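Local atomic coordinates of hypothetical protein TT1465 (Thermus thermophilus, PDB entry 1WEK), a protein that is of unknown function but has a Rossmann-like alpha/beta fold with a parallel sheet, as in the SLOG clan to which its family belongs. Residues A[134-139]-A[166-171]; A[39-44]-A[130-135]. One frame throughout, in Å; residues are numbered along the deposited sequence.

Contact 1 of 2, residues A[134-139]-A[166-171]; sequences GFVFLP and FLLDRG
Three backbone hydrogen bonds join F135 and F137 to F166 and L168, pairing strands 134-137 and 166-168 as parallel neighbours whose axes differ by 23° in direction. F166 is gripped at both polar atoms: its N donates to F135 O at 2.9 Å, nearly along the C=O axis, while its O accepts a hydrogen bond from F137 N at 2.8 Å. F137 O then accepts one from L168 N at 2.8 Å, with the donor tilted 27° from the carbonyl plane. Two CA-H...O contacts fill the intervals: V136 CA approaches F166 O, and L167 CA lies 3.4 Å from F137 O.

Side chains alternate between the two faces of the sheet. On the face that carries V136 and F166, CD1 of L168 bridges two residues, touching V136 CG1 at 3.8 Å and L138 CD2 at 3.6 Å; the L138 and L168 side chains run side by side. On the other face, L167 reaches F137 through one methyl, CD2, which rests 3.8 Å from F137 CB and comes obliquely to the ring. The F137 ring is turned so that F166 O lies in its plane, at the edge. Beyond the last bridge, P139 CD sits 3.3 Å from L168 O and its CG packs on D169 CB. With CG anti to the backbone N (chi1 -172°), D169 caps the following helix through OD1, which accepts a hydrogen bond from Y172 N.

Helix 142-156 connects the two strands in a beta-alpha-beta unit and covers the F137 face through T144, L148 and V151. On the opposite face, V206 of helix 203-211 packs against V136 and F166, and A209 against F166. Strand 39-43 adjoins 134-137 on its far side, and strand 198-200 borders 166-168.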
loop_
_atom_site.group_PDB
_atom_site.type_symbol
_atom_site.label_atom_id
_atom_site.label_comp_id
_atom_site.label_asym_id
_atom_site.label_seq_id
_atom_site.Cartn_x
_atom_site.Cartn_y
_atom_site.Cartn_z
ATOM N N GLY A 134 -13.143 28.391 -6.500
ATOM C CA GLY A 134 -13.067 29.688 -5.835
ATOM C C GLY A 134 -12.964 29.585 -4.311
ATOM O O GLY A 134 -13.225 28.526 -3.743
ATOM N N PHE A 135 -12.581 30.681 -3.657
ATOM C CA PHE A 135 -12.439 30.736 -2.202
ATOM C C PHE A 135 -12.982 32.058 -1.669
ATOM O O PHE A 135 -12.632 33.129 -2.174
ATOM C CB PHE A 135 -10.962 30.633 -1.776
ATOM C CG PHE A 135 -10.256 29.446 -2.331
ATOM C CD1 PHE A 135 -9.692 29.492 -3.610
ATOM C CD2 PHE A 135 -10.202 28.261 -1.610
ATOM C CE1 PHE A 135 -9.087 28.366 -4.162
ATOM C CE2 PHE A 135 -9.600 27.123 -2.151
ATOM C CZ PHE A 135 -9.043 27.174 -3.428
ATOM N N VAL A 136 -13.829 31.975 -0.648
ATOM C CA VAL A 136 -14.401 33.161 -0.022
ATOM C C VAL A 136 -14.029 33.182 1.471
ATOM O O VAL A 136 -14.330 32.251 2.223
ATOM C CB VAL A 136 -15.942 33.188 -0.147
ATOM C CG1 VAL A 136 -16.472 34.567 0.263
ATOM C CG2 VAL A 136 -16.366 32.865 -1.598
ATOM N N PHE A 137 -13.381 34.249 1.904
ATOM C CA PHE A 137 -13.006 34.362 3.312
ATOM C C PHE A 137 -13.828 35.422 4.052
ATOM O O PHE A 137 -13.734 36.615 3.761
ATOM C CB PHE A 137 -11.504 34.638 3.416
ATOM C CG PHE A 137 -10.660 33.514 2.861
ATOM C CD1 PHE A 137 -10.397 33.430 1.500
ATOM C CD2 PHE A 137 -10.237 32.480 3.683
ATOM C CE1 PHE A 137 -9.732 32.325 0.956
ATOM C CE2 PHE A 137 -9.565 31.360 3.148
ATOM C CZ PHE A 137 -9.318 31.286 1.776
ATOM N N LEU A 138 -14.658 34.973 4.996
ATOM C CA LEU A 138 -15.476 35.894 5.784
ATOM C C LEU A 138 -14.747 36.172 7.099
ATOM O O LEU A 138 -13.786 35.476 7.431
ATOM C CB LEU A 138 -16.858 35.268 6.055
ATOM C CG LEU A 138 -17.791 35.150 4.845
ATOM C CD1 LEU A 138 -18.485 33.783 4.819
ATOM C CD2 LEU A 138 -18.812 36.269 4.896
ATOM N N PRO A 139 -15.144 37.228 7.836
ATOM C CA PRO A 139 -14.432 37.459 9.100
ATOM C C PRO A 139 -14.297 36.138 9.856
ATOM O O PRO A 139 -15.256 35.341 9.926
ATOM C CB PRO A 139 -15.335 38.449 9.822
ATOM C CG PRO A 139 -15.799 39.332 8.684
ATOM C CD PRO A 139 -16.077 38.336 7.547
ATOM N N PHE A 166 -11.732 35.798 -2.620
ATOM C CA PHE A 166 -12.393 36.987 -2.114
ATOM C C PHE A 166 -12.338 37.091 -0.594
ATOM O O PHE A 166 -12.339 36.083 0.104
ATOM C CB PHE A 166 -13.864 36.995 -2.541
ATOM C CG PHE A 166 -14.065 37.104 -4.016
ATOM C CD1 PHE A 166 -14.084 35.972 -4.813
ATOM C CD2 PHE A 166 -14.244 38.347 -4.610
ATOM C CE1 PHE A 166 -14.282 36.076 -6.178
ATOM C CE2 PHE A 166 -14.440 38.460 -5.969
ATOM C CZ PHE A 166 -14.460 37.323 -6.751
ATOM N N LEU A 167 -12.284 38.321 -0.091
ATOM C CA LEU A 167 -12.295 38.570 1.346
ATOM C C LEU A 167 -13.512 39.444 1.556
ATOM O O LEU A 167 -13.577 40.559 1.040
ATOM C CB LEU A 167 -11.061 39.342 1.804
ATOM C CG LEU A 167 -9.667 38.866 1.400
ATOM C CD1 LEU A 167 -8.673 39.544 2.307
ATOM C CD2 LEU A 167 -9.534 37.339 1.523
ATOM N N LEU A 168 -14.490 38.935 2.289
ATOM C CA LEU A 168 -15.690 39.704 2.552
ATOM C C LEU A 168 -15.573 40.520 3.821
ATOM O O LEU A 168 -15.120 40.021 4.858
ATOM C CB LEU A 168 -16.911 38.783 2.635
ATOM C CG LEU A 168 -17.586 38.508 1.293
ATOM C CD1 LEU A 168 -18.683 37.457 1.458
ATOM C CD2 LEU A 168 -18.156 39.823 0.754
ATOM N N ASP A 169 -16.001 41.776 3.718
ATOM C CA ASP A 169 -16.001 42.752 4.808
ATOM C C ASP A 169 -14.667 43.497 4.889
ATOM O O ASP A 169 -13.783 43.137 5.666
ATOM C CB ASP A 169 -16.314 42.085 6.148
ATOM C CG ASP A 169 -16.505 43.100 7.255
ATOM O OD1 ASP A 169 -15.791 44.141 7.231
ATOM O OD2 ASP A 169 -17.358 42.866 8.148
ATOM N N ARG A 170 -14.555 44.551 4.089
ATOM C CA ARG A 170 -13.357 45.388 3.991
ATOM C C ARG A 170 -12.737 45.864 5.294
ATOM O O ARG A 170 -11.538 45.703 5.505
ATOM C CB ARG A 170 -13.659 46.624 3.143
ATOM C CG ARG A 170 -14.113 46.335 1.723
ATOM C CD ARG A 170 -14.161 47.637 0.930
ATOM N NE ARG A 170 -13.359 47.550 -0.284
ATOM C CZ ARG A 170 -13.822 47.133 -1.456
ATOM N NH1 ARG A 170 -15.100 46.769 -1.581
ATOM N NH2 ARG A 170 -13.004 47.057 -2.495
ATOM N N GLY A 171 -13.554 46.478 6.145
ATOM C CA GLY A 171 -13.070 46.995 7.410
ATOM C C GLY A 171 -12.478 45.940 8.321
ATOM O O GLY A 171 -11.616 46.231 9.150
#

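Contact 2 of 2, residues A[39-44]-A[130-135]; sequences LVSVFG and RYAVGF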
loop_
_atom_site.group_PDB
_atom_site.type_symbol
_atom_site.label_atom_id
_atom_site.label_comp_id
_atom_site.label_asym_id
_atom_site.label_seq_id
_atom_site.Cartn_x
_atom_site.Cartn_y
_atom_site.Cartn_z
ATOM N N LEU A 39 -17.621 23.425 -7.025
ATOM C CA LEU A 39 -17.526 23.605 -5.590
ATOM C C LEU A 39 -16.722 24.838 -5.194
ATOM O O LEU A 39 -15.620 25.075 -5.698
ATOM C CB LEU A 39 -16.912 22.359 -4.950
ATOM C CG LEU A 39 -17.673 21.050 -5.187
ATOM C CD1 LEU A 39 -16.856 19.886 -4.692
ATOM C CD2 LEU A 39 -19.005 21.101 -4.476
ATOM N N VAL A 40 -17.310 25.609 -4.283
ATOM C CA VAL A 40 -16.724 26.826 -3.764
ATOM C C VAL A 40 -16.376 26.650 -2.285
ATOM O O VAL A 40 -17.239 26.310 -1.467
ATOM C CB VAL A 40 -17.715 27.993 -3.906
ATOM C CG1 VAL A 40 -17.171 29.227 -3.207
ATOM C CG2 VAL A 40 -17.968 28.280 -5.388
ATOM N N SER A 41 -15.109 26.864 -1.947
ATOM C CA SER A 41 -14.669 26.739 -0.562
ATOM C C SER A 41 -14.958 28.050 0.136
ATOM O O SER A 41 -14.643 29.118 -0.385
ATOM C CB SER A 41 -13.186 26.413 -0.510
ATOM O OG SER A 41 -13.005 25.054 -0.846
ATOM N N VAL A 42 -15.581 27.962 1.305
ATOM C CA VAL A 42 -15.971 29.142 2.063
ATOM C C VAL A 42 -15.482 29.064 3.507
ATOM O O VAL A 42 -15.580 28.031 4.158
ATOM C CB VAL A 42 -17.505 29.289 2.024
ATOM C CG1 VAL A 42 -17.936 30.610 2.641
ATOM C CG2 VAL A 42 -17.977 29.199 0.585
ATOM N N PHE A 43 -14.944 30.168 4.003
ATOM C CA PHE A 43 -14.407 30.200 5.350
ATOM C C PHE A 43 -14.891 31.375 6.187
ATOM O O PHE A 43 -15.147 32.464 5.676
ATOM C CB PHE A 43 -12.878 30.233 5.280
ATOM C CG PHE A 43 -12.303 29.235 4.335
ATOM C CD1 PHE A 43 -12.189 29.534 2.980
ATOM C CD2 PHE A 43 -11.908 27.979 4.787
ATOM C CE1 PHE A 43 -11.694 28.604 2.086
ATOM C CE2 PHE A 43 -11.409 27.029 3.903
ATOM C CZ PHE A 43 -11.301 27.341 2.545
ATOM N N GLY A 44 -14.991 31.150 7.491
ATOM C CA GLY A 44 -15.425 32.204 8.385
ATOM C C GLY A 44 -15.308 31.759 9.827
ATOM O O GLY A 44 -15.129 30.570 10.099
ATOM N N ARG A 130 -8.307 20.980 -3.830
ATOM C CA ARG A 130 -8.325 20.011 -4.914
ATOM C C ARG A 130 -9.499 20.167 -5.868
ATOM O O ARG A 130 -9.331 20.056 -7.078
ATOM C CB ARG A 130 -8.320 18.589 -4.352
ATOM C CG ARG A 130 -7.771 17.537 -5.325
ATOM C CD ARG A 130 -7.429 16.254 -4.563
ATOM N NE ARG A 130 -6.386 15.447 -5.203
ATOM C CZ ARG A 130 -6.609 14.379 -5.967
ATOM N NH1 ARG A 130 -7.850 13.965 -6.207
ATOM N NH2 ARG A 130 -5.583 13.712 -6.477
ATOM N N TYR A 131 -10.678 20.451 -5.332
ATOM C CA TYR A 131 -11.860 20.571 -6.174
ATOM C C TYR A 131 -12.522 21.945 -6.188
ATOM O O TYR A 131 -13.681 22.055 -6.566
ATOM C CB TYR A 131 -12.899 19.524 -5.735
ATOM C CG TYR A 131 -12.372 18.105 -5.730
ATOM C CD1 TYR A 131 -11.710 17.584 -4.613
ATOM C CD2 TYR A 131 -12.476 17.302 -6.866
ATOM C CE1 TYR A 131 -11.157 16.303 -4.634
ATOM C CE2 TYR A 131 -11.925 16.022 -6.897
ATOM C CZ TYR A 131 -11.265 15.532 -5.781
ATOM O OH TYR A 131 -10.683 14.284 -5.830
ATOM N N ALA A 132 -11.808 22.990 -5.794
ATOM C CA ALA A 132 -12.420 24.318 -5.750
ATOM C C ALA A 132 -12.300 25.159 -7.019
ATOM O O ALA A 132 -11.314 25.078 -7.748
ATOM C CB ALA A 132 -11.859 25.105 -4.573
ATOM N N VAL A 133 -13.322 25.981 -7.252
ATOM C CA VAL A 133 -13.368 26.889 -8.384
ATOM C C VAL A 133 -13.301 28.300 -7.819
ATOM O O VAL A 133 -13.392 29.286 -8.556
ATOM C CB VAL A 133 -14.683 26.735 -9.199
ATOM C CG1 VAL A 133 -14.759 25.353 -9.831
ATOM C CG2 VAL A 133 -15.883 26.951 -8.295
ATOM N N GLY A 134 -13.143 28.391 -6.500
ATOM C CA GLY A 134 -13.067 29.688 -5.835
ATOM C C GLY A 134 -12.964 29.585 -4.311
ATOM O O GLY A 134 -13.225 28.526 -3.743
ATOM N N PHE A 135 -12.581 30.681 -3.657
ATOM C CA PHE A 135 -12.439 30.736 -2.202
ATOM C C PHE A 135 -12.982 32.058 -1.669
ATOM O O PHE A 135 -12.632 33.129 -2.174
ATOM C CB PHE A 135 -10.962 30.633 -1.776
ATOM C CG PHE A 135 -10.256 29.446 -2.331
ATOM C CD1 PHE A 135 -9.692 29.492 -3.610
ATOM C CD2 PHE A 135 -10.202 28.261 -1.610
ATOM C CE1 PHE A 135 -9.087 28.366 -4.162
ATOM C CE2 PHE A 135 -9.600 27.123 -2.151
ATOM C CZ PHE A 135 -9.043 27.174 -3.428
#
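The rings of F43 and F135 meet edge to edge, F43 CE1 lying 4.0 Å from F135 CD2 and close to the plane of the F135 ring, with both side chains pointing the same way. Each has CG beside its own backbone N, F43 with chi1 -47°, and this shared rotation leaves the two rings side by side on one face of the sheet. S41 CB comes obliquely to F135 CD2 at 3.7 Å. The hydroxyl oxygen of S41, OG, lies 3.9 Å from A132 CB and forms a hydrogen bond with F128 O.

At the start of the strand, L39 and Y131 run side by side, CD1 of the leucine 4.1 Å from Y131 CB. V40 and V133 cross at about a right angle through their CG2 methyls. V133 CG2 sits between its backbone N and carbonyl carbon, a rotation that brings this methyl to 3.2 Å from L39 O, a close approach.

Two backbone bonds join the segments, one at the corner itself, V133 N to L39 O at 2.9 Å, and one just past it, S41 N to G134 O at 3.1 Å, the latter with its donor tilted 29° from the carbonyl plane.

Y131 also packs on F29 and L32 of helix 17-34, while R130 NH1 binds both Y131 OH and E13 O of a second subunit. Helix 142-156 covers the F43 and F135 face through E147 and V151, and strand 71-74 flanks 39-43 on its other side.

Overall arrangement
Strand 132-137 lies between 39-43 and 165-168 in the parallel sheet, so contacts 1 and 2 use its two edges and share G134 and F135. Their centres are 12 Å apart, and V136 and L138 pair onward with F43 through probable backbone hydrogen bonds. Both are buried. Contact 1 is regularly paired, joins the strands of one beta-alpha-beta unit and opens towards the surface at D169 and helix 170-185. Contact 2, nearer the centre of the chain, links strands far apart in sequence; the bend at V133 interrupts its pairing, and it reaches the subunit interface through R130. Three backbone bonds with aliphatic and phenylalanine packing hold contact 1; contact 2 has two, adjoining rings and a buried serine.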